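Local coordinates for protein putative cytochrome P450 YjiB (PDB 4RM4) that probably acts as a heme-dependent cytochrome P450 monooxygenase, using molecular oxygen at its heme iron to insert one oxygen atom into organic substrates, at residues A[25-30]-A[385-390]; A[31-36]-A[49-54]; A[57-60]-A[65-68]; A[135-140]-A[161-166]; A[256-261]-A[328-333]. All blocks are in the same frame, centred on the assembly; numbering follows the deposited sequence.

Interaction 1: residues A[25-30]-A[385-390]; sequences HPFPWY and VIYGLK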
# COMPACT_ATOMS: atom_id res chain seq x y z
N HIS A 25 6.77 -14.01 -8.68
CA HIS A 25 6.51 -15.38 -8.21
C HIS A 25 7.38 -15.76 -7.03
O HIS A 25 8.12 -16.75 -7.09
CB HIS A 25 6.71 -16.38 -9.36
CG HIS A 25 5.78 -16.17 -10.50
ND1 HIS A 25 4.52 -16.73 -10.55
CD2 HIS A 25 5.90 -15.43 -11.63
CE1 HIS A 25 3.92 -16.36 -11.67
NE2 HIS A 25 4.74 -15.57 -12.34
N PRO A 26 7.30 -14.99 -5.93
CA PRO A 26 8.15 -15.26 -4.77
C PRO A 26 7.60 -16.34 -3.83
O PRO A 26 8.29 -16.73 -2.88
CB PRO A 26 8.15 -13.92 -4.05
CG PRO A 26 6.78 -13.40 -4.31
CD PRO A 26 6.49 -13.78 -5.74
N PHE A 27 6.38 -16.81 -4.08
CA PHE A 27 5.68 -17.64 -3.10
C PHE A 27 6.27 -19.02 -2.85
O PHE A 27 6.31 -19.49 -1.72
CB PHE A 27 4.19 -17.65 -3.41
CG PHE A 27 3.60 -16.27 -3.44
CD1 PHE A 27 3.37 -15.59 -2.25
CD2 PHE A 27 3.35 -15.62 -4.63
CE1 PHE A 27 2.87 -14.29 -2.25
CE2 PHE A 27 2.85 -14.32 -4.65
CZ PHE A 27 2.61 -13.66 -3.45
N PRO A 28 6.76 -19.68 -3.91
CA PRO A 28 7.52 -20.91 -3.66
C PRO A 28 8.72 -20.70 -2.72
O PRO A 28 8.96 -21.53 -1.84
CB PRO A 28 7.97 -21.34 -5.06
CG PRO A 28 6.88 -20.84 -5.94
CD PRO A 28 6.48 -19.49 -5.35
N TRP A 29 9.45 -19.59 -2.88
CA TRP A 29 10.58 -19.33 -2.00
C TRP A 29 10.14 -19.10 -0.56
O TRP A 29 10.73 -19.66 0.36
CB TRP A 29 11.43 -18.16 -2.50
CG TRP A 29 12.58 -17.84 -1.58
CD1 TRP A 29 13.68 -18.62 -1.34
CD2 TRP A 29 12.74 -16.67 -0.77
NE1 TRP A 29 14.51 -18.00 -0.43
CE2 TRP A 29 13.95 -16.80 -0.07
CE3 TRP A 29 11.97 -15.51 -0.58
CZ2 TRP A 29 14.42 -15.83 0.81
CZ3 TRP A 29 12.43 -14.55 0.30
CH2 TRP A 29 13.64 -14.72 0.98
N TYR A 30 9.12 -18.26 -0.35
CA TYR A 30 8.54 -18.09 0.98
C TYR A 30 8.19 -19.46 1.57
O TYR A 30 8.46 -19.74 2.73
CB TYR A 30 7.25 -17.26 0.91
CG TYR A 30 7.39 -15.81 0.48
CD1 TYR A 30 6.33 -15.15 -0.14
CD2 TYR A 30 8.55 -15.09 0.72
CE1 TYR A 30 6.43 -13.82 -0.54
CE2 TYR A 30 8.66 -13.75 0.34
CZ TYR A 30 7.59 -13.13 -0.29
OH TYR A 30 7.68 -11.81 -0.67
N VAL A 385 11.13 -4.75 -1.77
CA VAL A 385 10.15 -4.21 -0.82
C VAL A 385 8.76 -3.98 -1.43
O VAL A 385 7.84 -3.53 -0.75
CB VAL A 385 10.69 -2.90 -0.18
CG1 VAL A 385 10.98 -1.86 -1.25
CG2 VAL A 385 9.72 -2.36 0.86
N ILE A 386 8.62 -4.29 -2.72
CA ILE A 386 7.39 -3.99 -3.45
C ILE A 386 6.92 -5.24 -4.19
O ILE A 386 7.74 -5.98 -4.73
CB ILE A 386 7.64 -2.86 -4.47
CG1 ILE A 386 8.02 -1.57 -3.75
CG2 ILE A 386 6.41 -2.65 -5.35
CD1 ILE A 386 8.28 -0.41 -4.68
N TYR A 387 5.61 -5.49 -4.18
CA TYR A 387 5.05 -6.59 -4.98
C TYR A 387 3.94 -6.08 -5.90
O TYR A 387 2.85 -5.73 -5.44
CB TYR A 387 4.53 -7.73 -4.10
CG TYR A 387 4.04 -8.90 -4.92
CD1 TYR A 387 4.94 -9.76 -5.56
CD2 TYR A 387 2.69 -9.12 -5.11
CE1 TYR A 387 4.50 -10.82 -6.35
CE2 TYR A 387 2.24 -10.18 -5.88
CZ TYR A 387 3.14 -11.02 -6.50
OH TYR A 387 2.67 -12.06 -7.26
N GLY A 388 4.21 -6.04 -7.20
CA GLY A 388 3.21 -5.59 -8.14
C GLY A 388 3.72 -5.60 -9.57
O GLY A 388 4.74 -6.22 -9.85
N LEU A 389 3.01 -4.90 -10.44
CA LEU A 389 3.25 -4.94 -11.88
C LEU A 389 3.58 -3.56 -12.45
O LEU A 389 2.94 -2.57 -12.11
CB LEU A 389 2.01 -5.51 -12.59
CG LEU A 389 1.62 -6.95 -12.23
CD1 LEU A 389 0.34 -7.33 -12.91
CD2 LEU A 389 2.76 -7.88 -12.63
N LYS A 390 4.60 -3.51 -13.30
CA LYS A 390 4.94 -2.32 -14.07
C LYS A 390 3.97 -2.17 -15.25
O LYS A 390 3.62 -1.06 -15.66
CB LYS A 390 6.37 -2.45 -14.60
CG LYS A 390 6.87 -1.23 -15.38
CD LYS A 390 8.10 -1.56 -16.22
CE LYS A 390 8.53 -0.35 -17.05
NZ LYS A 390 7.37 0.28 -17.74

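Interaction 2: residues A[31-36]-A[49-54]; sequences ESMRKD and SVFLYD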
# COMPACT_ATOMS: atom_id res chain seq x y z
N GLU A 31 7.53 -20.30 0.77
CA GLU A 31 7.10 -21.61 1.25
C GLU A 31 8.29 -22.45 1.71
O GLU A 31 8.21 -23.13 2.73
CB GLU A 31 6.29 -22.37 0.20
CG GLU A 31 5.86 -23.77 0.68
CD GLU A 31 4.64 -24.29 -0.05
OE1 GLU A 31 4.28 -23.72 -1.10
OE2 GLU A 31 4.04 -25.28 0.43
N SER A 32 9.40 -22.37 0.97
CA SER A 32 10.60 -23.10 1.35
C SER A 32 11.20 -22.57 2.66
O SER A 32 11.64 -23.36 3.50
CB SER A 32 11.63 -23.09 0.21
OG SER A 32 12.31 -21.86 0.14
N MET A 33 11.20 -21.25 2.85
CA MET A 33 11.69 -20.67 4.11
C MET A 33 10.80 -21.00 5.30
O MET A 33 11.28 -21.33 6.37
CB MET A 33 11.88 -19.15 3.97
CG MET A 33 12.76 -18.75 2.81
SD MET A 33 14.50 -19.18 3.01
CE MET A 33 14.97 -18.07 4.34
N ARG A 34 9.48 -20.90 5.13
CA ARG A 34 8.59 -21.26 6.23
C ARG A 34 8.89 -22.68 6.71
O ARG A 34 8.88 -22.96 7.93
CB ARG A 34 7.13 -21.15 5.81
CG ARG A 34 6.66 -19.72 5.64
CD ARG A 34 5.14 -19.67 5.64
NE ARG A 34 4.51 -20.49 4.60
CZ ARG A 34 4.40 -20.13 3.32
NH1 ARG A 34 3.80 -20.93 2.45
NH2 ARG A 34 4.90 -18.98 2.91
N LYS A 35 9.16 -23.55 5.75
CA LYS A 35 9.41 -24.96 6.04
C LYS A 35 10.84 -25.23 6.54
O LYS A 35 11.03 -25.96 7.51
CB LYS A 35 9.12 -25.81 4.80
CG LYS A 35 7.84 -26.62 4.89
CD LYS A 35 7.99 -27.77 5.88
CE LYS A 35 6.83 -28.75 5.78
NZ LYS A 35 7.10 -30.02 6.51
N ASP A 36 11.82 -24.64 5.87
CA ASP A 36 13.23 -24.96 6.09
C ASP A 36 14.02 -23.97 6.95
O ASP A 36 14.97 -24.36 7.61
CB ASP A 36 13.95 -25.12 4.75
CG ASP A 36 13.46 -26.32 3.97
OD1 ASP A 36 13.02 -27.30 4.61
OD2 ASP A 36 13.49 -26.27 2.73
N SER A 49 15.30 -12.47 8.97
CA SER A 49 14.07 -12.57 8.18
C SER A 49 13.11 -13.56 8.84
O SER A 49 13.52 -14.64 9.26
CB SER A 49 14.38 -12.97 6.73
OG SER A 49 15.03 -11.90 6.07
N VAL A 50 11.85 -13.19 8.96
CA VAL A 50 10.88 -14.00 9.68
C VAL A 50 9.72 -14.30 8.72
O VAL A 50 9.22 -13.39 8.07
CB VAL A 50 10.39 -13.28 10.96
CG1 VAL A 50 9.23 -14.02 11.55
CG2 VAL A 50 11.54 -13.20 11.98
N PHE A 51 9.32 -15.57 8.61
CA PHE A 51 8.41 -15.99 7.54
C PHE A 51 7.07 -16.61 7.98
O PHE A 51 6.15 -16.70 7.17
CB PHE A 51 9.12 -16.98 6.60
CG PHE A 51 10.25 -16.37 5.82
CD1 PHE A 51 10.02 -15.75 4.61
CD2 PHE A 51 11.56 -16.43 6.30
CE1 PHE A 51 11.08 -15.17 3.88
CE2 PHE A 51 12.61 -15.85 5.59
CZ PHE A 51 12.37 -15.23 4.38
N LEU A 52 6.96 -17.06 9.23
CA LEU A 52 5.73 -17.70 9.70
C LEU A 52 4.72 -16.69 10.21
O LEU A 52 5.08 -15.69 10.81
CB LEU A 52 6.02 -18.73 10.80
CG LEU A 52 6.81 -20.00 10.48
CD1 LEU A 52 7.04 -20.83 11.74
CD2 LEU A 52 6.09 -20.84 9.43
N TYR A 53 3.44 -16.97 9.99
CA TYR A 53 2.39 -16.04 10.43
C TYR A 53 2.49 -15.60 11.91
O TYR A 53 2.47 -14.41 12.20
CB TYR A 53 1.01 -16.64 10.14
CG TYR A 53 -0.15 -15.73 10.48
CD1 TYR A 53 -0.74 -14.92 9.51
CD2 TYR A 53 -0.64 -15.69 11.77
CE1 TYR A 53 -1.82 -14.09 9.84
CE2 TYR A 53 -1.69 -14.86 12.11
CZ TYR A 53 -2.27 -14.07 11.15
OH TYR A 53 -3.33 -13.26 11.52
N ASP A 54 2.58 -16.53 12.85
CA ASP A 54 2.65 -16.12 14.25
C ASP A 54 3.88 -15.25 14.55
O ASP A 54 3.81 -14.27 15.29
CB ASP A 54 2.58 -17.33 15.19
CG ASP A 54 1.24 -18.05 15.14
OD1 ASP A 54 0.26 -17.45 14.64
OD2 ASP A 54 1.17 -19.20 15.59

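Interaction 3: residues A[57-60]-A[65-68]; sequences KKVV and LFSS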
# COMPACT_ATOMS: atom_id res chain seq x y z
N LYS A 57 3.46 -11.77 12.83
CA LYS A 57 2.45 -10.93 13.47
C LYS A 57 2.96 -10.40 14.82
O LYS A 57 2.71 -9.24 15.19
CB LYS A 57 1.14 -11.71 13.64
CG LYS A 57 -0.05 -10.82 13.94
CD LYS A 57 -1.36 -11.59 13.87
CE LYS A 57 -2.56 -10.66 14.02
NZ LYS A 57 -3.81 -11.44 13.80
N LYS A 58 3.69 -11.24 15.55
CA LYS A 58 4.28 -10.81 16.81
C LYS A 58 5.30 -9.69 16.61
O LYS A 58 5.26 -8.68 17.33
CB LYS A 58 4.94 -11.98 17.54
CG LYS A 58 5.72 -11.53 18.78
CD LYS A 58 5.94 -12.67 19.77
CE LYS A 58 6.68 -12.18 21.03
NZ LYS A 58 5.87 -11.22 21.82
N VAL A 59 6.21 -9.86 15.66
CA VAL A 59 7.22 -8.83 15.38
C VAL A 59 6.54 -7.49 15.06
O VAL A 59 6.85 -6.46 15.65
CB VAL A 59 8.17 -9.23 14.21
CG1 VAL A 59 9.05 -8.05 13.76
CG2 VAL A 59 9.03 -10.45 14.61
N VAL A 60 5.58 -7.54 14.16
CA VAL A 60 4.93 -6.36 13.62
C VAL A 60 4.09 -5.67 14.67
O VAL A 60 4.08 -4.45 14.74
CB VAL A 60 4.08 -6.75 12.39
CG1 VAL A 60 3.12 -5.62 11.97
CG2 VAL A 60 5.01 -7.16 11.24
N LEU A 65 8.61 -4.55 22.22
CA LEU A 65 9.85 -5.25 21.91
C LEU A 65 10.49 -4.86 20.57
O LEU A 65 11.68 -5.04 20.38
CB LEU A 65 9.63 -6.77 21.94
CG LEU A 65 9.45 -7.40 23.32
CD1 LEU A 65 9.16 -8.88 23.16
CD2 LEU A 65 10.68 -7.19 24.17
N PHE A 66 9.69 -4.34 19.64
CA PHE A 66 10.18 -4.12 18.28
C PHE A 66 9.81 -2.72 17.81
O PHE A 66 8.63 -2.40 17.66
CB PHE A 66 9.62 -5.19 17.32
CG PHE A 66 10.21 -6.55 17.53
CD1 PHE A 66 11.49 -6.84 17.07
CD2 PHE A 66 9.49 -7.55 18.17
CE1 PHE A 66 12.04 -8.11 17.27
CE2 PHE A 66 10.05 -8.80 18.37
CZ PHE A 66 11.31 -9.08 17.91
N SER A 67 10.84 -1.88 17.60
CA SER A 67 10.69 -0.47 17.27
C SER A 67 10.52 -0.20 15.77
O SER A 67 11.02 -0.96 14.94
CB SER A 67 11.92 0.29 17.78
OG SER A 67 11.96 1.64 17.35
N SER A 68 9.83 0.89 15.44
CA SER A 68 9.64 1.27 14.05
C SER A 68 10.55 2.43 13.69
O SER A 68 10.57 2.90 12.54
CB SER A 68 8.18 1.65 13.75
OG SER A 68 7.30 0.54 13.80
O HOH W 1 6.41 -3.87 16.46

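Interaction 4: residues A[135-140]-A[161-166]; sequences FSYPLP and WSDLLV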
# COMPACT_ATOMS: atom_id res chain seq x y z
N PHE A 135 -5.04 2.68 -15.96
CA PHE A 135 -6.07 2.56 -14.93
C PHE A 135 -5.51 2.56 -13.51
O PHE A 135 -5.69 3.52 -12.78
CB PHE A 135 -6.96 1.34 -15.19
CG PHE A 135 -8.18 1.26 -14.30
CD1 PHE A 135 -9.13 2.28 -14.30
CD2 PHE A 135 -8.39 0.16 -13.49
CE1 PHE A 135 -10.26 2.20 -13.50
CE2 PHE A 135 -9.51 0.07 -12.68
CZ PHE A 135 -10.46 1.09 -12.69
N SER A 136 -4.82 1.49 -13.12
CA SER A 136 -4.42 1.36 -11.72
C SER A 136 -3.32 2.33 -11.28
O SER A 136 -3.29 2.72 -10.12
CB SER A 136 -4.03 -0.09 -11.39
OG SER A 136 -2.87 -0.47 -12.08
N TYR A 137 -2.43 2.73 -12.20
CA TYR A 137 -1.39 3.73 -11.88
C TYR A 137 -1.95 5.15 -11.62
O TYR A 137 -1.66 5.76 -10.57
CB TYR A 137 -0.27 3.73 -12.95
CG TYR A 137 0.49 5.04 -13.10
CD1 TYR A 137 1.25 5.55 -12.06
CD2 TYR A 137 0.47 5.74 -14.30
CE1 TYR A 137 1.96 6.75 -12.20
CE2 TYR A 137 1.18 6.92 -14.46
CZ TYR A 137 1.92 7.42 -13.41
OH TYR A 137 2.62 8.60 -13.57
N PRO A 138 -2.75 5.68 -12.55
CA PRO A 138 -3.24 7.04 -12.32
C PRO A 138 -4.30 7.17 -11.21
O PRO A 138 -4.38 8.23 -10.56
CB PRO A 138 -3.86 7.41 -13.67
CG PRO A 138 -4.22 6.08 -14.29
CD PRO A 138 -3.11 5.17 -13.89
N LEU A 139 -5.10 6.14 -11.00
CA LEU A 139 -6.28 6.26 -10.14
C LEU A 139 -5.97 6.75 -8.71
O LEU A 139 -6.58 7.72 -8.26
CB LEU A 139 -7.10 4.96 -10.13
CG LEU A 139 -8.35 4.86 -9.26
CD1 LEU A 139 -9.12 6.16 -9.23
CD2 LEU A 139 -9.23 3.73 -9.79
N PRO A 140 -5.02 6.10 -8.01
CA PRO A 140 -4.81 6.52 -6.61
C PRO A 140 -4.23 7.92 -6.48
O PRO A 140 -4.47 8.62 -5.48
CB PRO A 140 -3.80 5.49 -6.08
CG PRO A 140 -4.01 4.28 -6.96
CD PRO A 140 -4.29 4.86 -8.32
N TRP A 161 5.48 15.13 -9.11
CA TRP A 161 6.05 14.81 -7.80
C TRP A 161 5.78 13.36 -7.39
O TRP A 161 6.67 12.68 -6.87
CB TRP A 161 5.47 15.75 -6.74
CG TRP A 161 6.02 17.14 -6.79
CD1 TRP A 161 7.29 17.51 -7.10
CD2 TRP A 161 5.30 18.35 -6.52
NE1 TRP A 161 7.42 18.88 -7.04
CE2 TRP A 161 6.20 19.42 -6.69
CE3 TRP A 161 3.98 18.64 -6.16
CZ2 TRP A 161 5.83 20.75 -6.51
CZ3 TRP A 161 3.61 19.96 -5.98
CH2 TRP A 161 4.53 21.00 -6.16
N SER A 162 4.55 12.90 -7.61
CA SER A 162 4.21 11.52 -7.24
C SER A 162 5.00 10.51 -8.05
O SER A 162 5.33 9.43 -7.55
CB SER A 162 2.70 11.26 -7.38
OG SER A 162 2.01 11.75 -6.25
N ASP A 163 5.32 10.86 -9.29
CA ASP A 163 6.16 9.99 -10.12
C ASP A 163 7.57 9.89 -9.57
O ASP A 163 8.16 8.81 -9.52
CB ASP A 163 6.24 10.50 -11.56
CG ASP A 163 4.94 10.34 -12.30
OD1 ASP A 163 4.10 9.53 -11.84
OD2 ASP A 163 4.75 11.00 -13.34
N LEU A 164 8.11 11.04 -9.17
CA LEU A 164 9.45 11.10 -8.62
C LEU A 164 9.55 10.31 -7.33
O LEU A 164 10.61 9.78 -7.00
CB LEU A 164 9.85 12.56 -8.37
CG LEU A 164 10.29 13.34 -9.60
CD1 LEU A 164 10.28 14.84 -9.34
CD2 LEU A 164 11.67 12.86 -10.03
N LEU A 165 8.45 10.23 -6.59
CA LEU A 165 8.45 9.54 -5.31
C LEU A 165 8.68 8.04 -5.45
O LEU A 165 9.15 7.39 -4.52
CB LEU A 165 7.15 9.81 -4.55
CG LEU A 165 7.09 11.14 -3.81
CD1 LEU A 165 5.77 11.26 -3.05
CD2 LEU A 165 8.28 11.26 -2.88
N VAL A 166 8.33 7.49 -6.61
CA VAL A 166 8.47 6.06 -6.85
C VAL A 166 9.52 5.73 -7.91
O VAL A 166 9.52 4.63 -8.48
CB VAL A 166 7.14 5.41 -7.27
CG1 VAL A 166 6.06 5.72 -6.24
CG2 VAL A 166 6.73 5.89 -8.65

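Interaction 5: residues A[256-261]-A[328-333]; sequences LETPGV and HMFDIR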
# COMPACT_ATOMS: atom_id res chain seq x y z
N LEU A 256 -8.35 -12.86 -12.80
CA LEU A 256 -8.26 -13.43 -14.15
C LEU A 256 -7.65 -14.82 -14.14
O LEU A 256 -8.00 -15.66 -14.97
CB LEU A 256 -7.41 -12.54 -15.07
CG LEU A 256 -7.92 -11.14 -15.39
CD1 LEU A 256 -6.98 -10.47 -16.40
CD2 LEU A 256 -9.35 -11.21 -15.92
N GLU A 257 -6.72 -15.07 -13.23
CA GLU A 257 -6.04 -16.37 -13.24
C GLU A 257 -6.87 -17.47 -12.60
O GLU A 257 -6.53 -18.64 -12.70
CB GLU A 257 -4.67 -16.29 -12.57
CG GLU A 257 -4.70 -16.28 -11.07
CD GLU A 257 -3.33 -16.57 -10.46
OE1 GLU A 257 -3.24 -16.54 -9.22
OE2 GLU A 257 -2.37 -16.84 -11.21
N THR A 258 -7.96 -17.10 -11.93
CA THR A 258 -8.80 -18.06 -11.20
C THR A 258 -10.10 -18.35 -11.94
O THR A 258 -10.98 -17.50 -12.01
CB THR A 258 -9.14 -17.53 -9.80
OG1 THR A 258 -7.95 -17.00 -9.19
CG2 THR A 258 -9.68 -18.63 -8.93
N PRO A 259 -10.24 -19.59 -12.47
CA PRO A 259 -11.37 -19.87 -13.36
C PRO A 259 -12.75 -19.51 -12.78
O PRO A 259 -13.06 -19.86 -11.64
CB PRO A 259 -11.24 -21.38 -13.62
CG PRO A 259 -9.77 -21.64 -13.46
CD PRO A 259 -9.34 -20.74 -12.33
N GLY A 260 -13.54 -18.81 -13.59
CA GLY A 260 -14.91 -18.48 -13.24
C GLY A 260 -15.13 -17.24 -12.38
O GLY A 260 -16.25 -16.73 -12.30
N VAL A 261 -14.07 -16.76 -11.73
CA VAL A 261 -14.22 -15.69 -10.75
C VAL A 261 -14.60 -14.36 -11.39
O VAL A 261 -15.41 -13.61 -10.84
CB VAL A 261 -12.95 -15.53 -9.88
CG1 VAL A 261 -13.09 -14.34 -8.91
CG2 VAL A 261 -12.64 -16.81 -9.12
N HIS A 328 -2.78 -21.81 -0.74
CA HIS A 328 -2.45 -21.68 -2.16
C HIS A 328 -3.64 -21.27 -3.01
O HIS A 328 -3.47 -20.83 -4.15
CB HIS A 328 -1.90 -22.98 -2.72
CG HIS A 328 -0.58 -23.38 -2.14
ND1 HIS A 328 0.60 -22.79 -2.50
CD2 HIS A 328 -0.27 -24.33 -1.22
CE1 HIS A 328 1.59 -23.35 -1.83
NE2 HIS A 328 1.09 -24.29 -1.05
N MET A 329 -4.84 -21.44 -2.47
CA MET A 329 -6.03 -21.17 -3.26
C MET A 329 -6.50 -19.73 -3.12
O MET A 329 -6.59 -19.20 -2.01
CB MET A 329 -7.16 -22.13 -2.88
CG MET A 329 -6.76 -23.60 -2.93
SD MET A 329 -5.89 -24.03 -4.46
CE MET A 329 -7.19 -23.80 -5.67
N PHE A 330 -6.81 -19.10 -4.25
CA PHE A 330 -7.43 -17.78 -4.25
C PHE A 330 -8.95 -17.97 -4.18
O PHE A 330 -9.61 -18.28 -5.17
CB PHE A 330 -7.01 -16.99 -5.49
CG PHE A 330 -7.64 -15.62 -5.60
CD1 PHE A 330 -7.22 -14.58 -4.78
CD2 PHE A 330 -8.63 -15.37 -6.54
CE1 PHE A 330 -7.80 -13.32 -4.88
CE2 PHE A 330 -9.21 -14.13 -6.65
CZ PHE A 330 -8.79 -13.08 -5.81
N ASP A 331 -9.47 -17.78 -2.97
CA ASP A 331 -10.86 -18.08 -2.63
C ASP A 331 -11.55 -16.78 -2.22
O ASP A 331 -11.42 -16.33 -1.07
CB ASP A 331 -10.88 -19.07 -1.47
CG ASP A 331 -12.28 -19.47 -1.04
OD1 ASP A 331 -13.26 -18.93 -1.59
OD2 ASP A 331 -12.40 -20.32 -0.13
N ILE A 332 -12.27 -16.16 -3.15
CA ILE A 332 -12.93 -14.89 -2.85
C ILE A 332 -13.96 -14.98 -1.73
O ILE A 332 -14.44 -13.95 -1.24
CB ILE A 332 -13.64 -14.30 -4.09
CG1 ILE A 332 -14.73 -15.25 -4.57
CG2 ILE A 332 -12.64 -14.01 -5.21
CD1 ILE A 332 -15.66 -14.62 -5.58
N ARG A 333 -14.30 -16.20 -1.32
CA ARG A 333 -15.26 -16.38 -0.23
C ARG A 333 -14.59 -16.68 1.11
O ARG A 333 -15.27 -16.89 2.12
CB ARG A 333 -16.25 -17.49 -0.58
CG ARG A 333 -17.14 -17.15 -1.75
CD ARG A 333 -18.06 -18.30 -2.11
NE ARG A 333 -18.74 -18.04 -3.38
CZ ARG A 333 -18.18 -18.25 -4.57
NH1 ARG A 333 -16.94 -18.72 -4.64
NH2 ARG A 333 -18.86 -17.98 -5.68

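Interaction 1: residues A[25-30]-A[385-390]
Phe27 turns the CE2–CZ side of its ring toward the face of Tyr387, an offset edge-to-face pair with planes at 77° and centroids 5.5 Å apart. The meeting is displaced toward the phenol end: Phe27 CE2 lies 3.8 Å from Tyr387 CZ. The same carbon comes within 3.5 Å of Tyr387 OH, which sits at the edge of the Phe27 ring, near its plane. Tyr387 holds CG anti to its backbone N (chi1 -176°), and this carries the phenol across to the start of helix 27-36, although the backbones stay well apart. Pro26 supplies the second contact, CD approaching Tyr387 CE1 obliquely at 3.6 Å. The proline also backs its neighbour, with CG 4.0 Å above the Phe27 plane and over its centre. Outside the pair, Tyr387 OH is hydrogen-bonded to Tyr24 O and to Arg283 NE, Tyr24 stacks on the Tyr387 ring, and Phe27 makes a cation-pi contact with Arg319. This small aromatic cluster joins the N-terminal helix of the P450 fold to the C-terminal loop between strands 374-380 and 389-395 of its antiparallel sheet.

Interaction 2: residues A[31-36]-A[49-54]
Met33 covers one face of the Phe51 ring, and Arg34 lays its aliphatic part against the backbone of Phe51 and the end of Leu52. In the CH-pi contact, Met33 CB stands 3.6 Å from the ring centroid and only 10° off the normal. The thioether then bends along the same side, chi2 -69° and chi3 -68° carrying Met33 CE out past the rim, 3.5 Å from Phe51 CE2. SD stays oblique, 5.1 Å from the centroid, a looser Met-aromatic contact.

Apolar packing continues through Arg34, whose CB touches Leu52 CD2 at 3.8 Å. Its CG lies 3.8 Å from Phe51 CB, and its side chain runs at about a right angle to that of Phe51.

The polar interactions use partners from outside the two segments. Ser316 OG is hydrogen-bonded to both Phe51 O and Arg34 NH2, so one hydroxyl ties the guanidinium to the carbonyl that Arg34 CG approaches at 3.4 Å. Glu321 forms a salt bridge with Arg34 NH1, which probably balances its charge. Further on, Asp320 OD2 accepts from Tyr53 N in the first turn of helix 53-61, for which Leu52 is the N-cap residue. This seats helix 27-36 against the corner where strand 47-50 turns into helix 53-61, in the N-terminal part of the P450 fold, where helix 27-36, the hairpin of strands 39-42 and 47-50, and helix 53-61 follow one another.

Interaction 3: residues A[57-60]-A[65-68]
Phe66 presents one ring face to Val59, whose CG1 sits 4.2 Å above the plane, toward the rim. With CG anti to the carbonyl carbon (chi1 -71°), the ring leans along the helix backbone: CD2 is 3.8 Å from Val59 CA, while CB is 3.5 Å from Val59 O. Leu65 makes a looser contact, its CD1 4.3 Å from Lys58 NZ, an ammonium group whose salt-bridge partner is Asp62. One water spans the gap between the backbones, 2.7 Å from Val59 O and 2.9 Å from Phe66 O; it can donate to either carbonyl, but other acceptors nearby compete for its two protons. Around this pair, Val310 and Ile299 touch both Val59 and Phe66, so helix 53-61 and strand 66-67 pack together against strands 309-312 and 297-299. No direct hydrogen bond crosses between the segments: the direct contact is mainly apolar, and the water adds the polar link.

Interaction 4: residues A[135-140]-A[161-166]
Segment 135-140 is the break where helix 131-136 gives way to helix 138-147, and segment 161-166 is the last turn of helix 155-165. Their backbones stay well apart, the nearest CA atoms, those of Tyr137 and Asp163, being 10.0 Å from each other. A backbone bond from Leu139 N to Phe135 O, 3.2 Å, carries the turn past Tyr137 at the kink. Both segments belong to the helix-rich part of the P450 fold, where helix 226-257 touches each of them, through Ser136 and Pro140 on one side and Ser162 on the other. Tyr137 and Asp163 alone span the gap. A chi1 of 154°, near the extended value, swings the tyrosine ring out to the other helix until Tyr137 OH donates to Asp163 OD1 at 2.5 Å, a very short bond. The acceptor lies at the ring edge, in its plane, and the carboxylate is turned 29° from the ring. Asp163 OD2 is farther from Tyr137 OH, at 3.2 Å. Lys159, one turn earlier on the aspartate's helix, makes a cation-pi contact with the Tyr137 ring.

Interaction 5: residues A[256-261]-A[328-333]
Asp331 OD1 accepts from Arg333 N at 2.9 Å, closing an Asx turn around Ile332, while Ile332 and Phe330 face Val261 and Thr258. The donor approaches from 47° out of the carboxylate plane, with an N-H...O angle of 148°. Segment 328-333 lies in the loop before helix 352-369, probably part of the P450 meander that precedes the cysteine loop. Here it meets the type II beta turn from Thr258 to Val261 that follows the long helix 226-257; Gly260, with positive phi, is the N-cap of helix 261-267. Asp331 N is in turn bonded to Glu278 on helix 272-282, probably the glutamate of the family ExxR motif. Across the contact, Thr258 and Phe330 meet at about a right angle. Thr258 OG1, hydrogen-bonded to Ser254 O, comes within 3.2 Å of Phe330 CD2, while the CG2 methyl lies 3.8 Å from Phe330 O. Val261 CG1 sits near the plane of the Phe330 ring at its edge. The same methyl reaches tip to tip toward Ile332, leaving 3.7 Å between Val261 CG1 and Ile332 CG2.

How the interactions relate
From the N terminus, interaction 1 closes the longest loop, bringing residues 25-30 against 385-390 near the C terminus; the other four contacts fall within that span and follow in series without crossing. Interaction 2 folds helix 27-36 onto the entry to helix 53-61, and interaction 3 returns the far part of that helix to strand 66-67 of the same mixed sheet. Interaction 4, on the opposite side of the chain's centre from interactions 2 and 3, joins the 136-138 helix break to the end of helix 155-165. Interaction 5 links the end of helix 226-257 to loop 328-333. Interactions 1 and 2 touch, Trp29 and Tyr30 packing on Phe51, while a weak Glu31–His328 hydrogen bond joins 2 to 5.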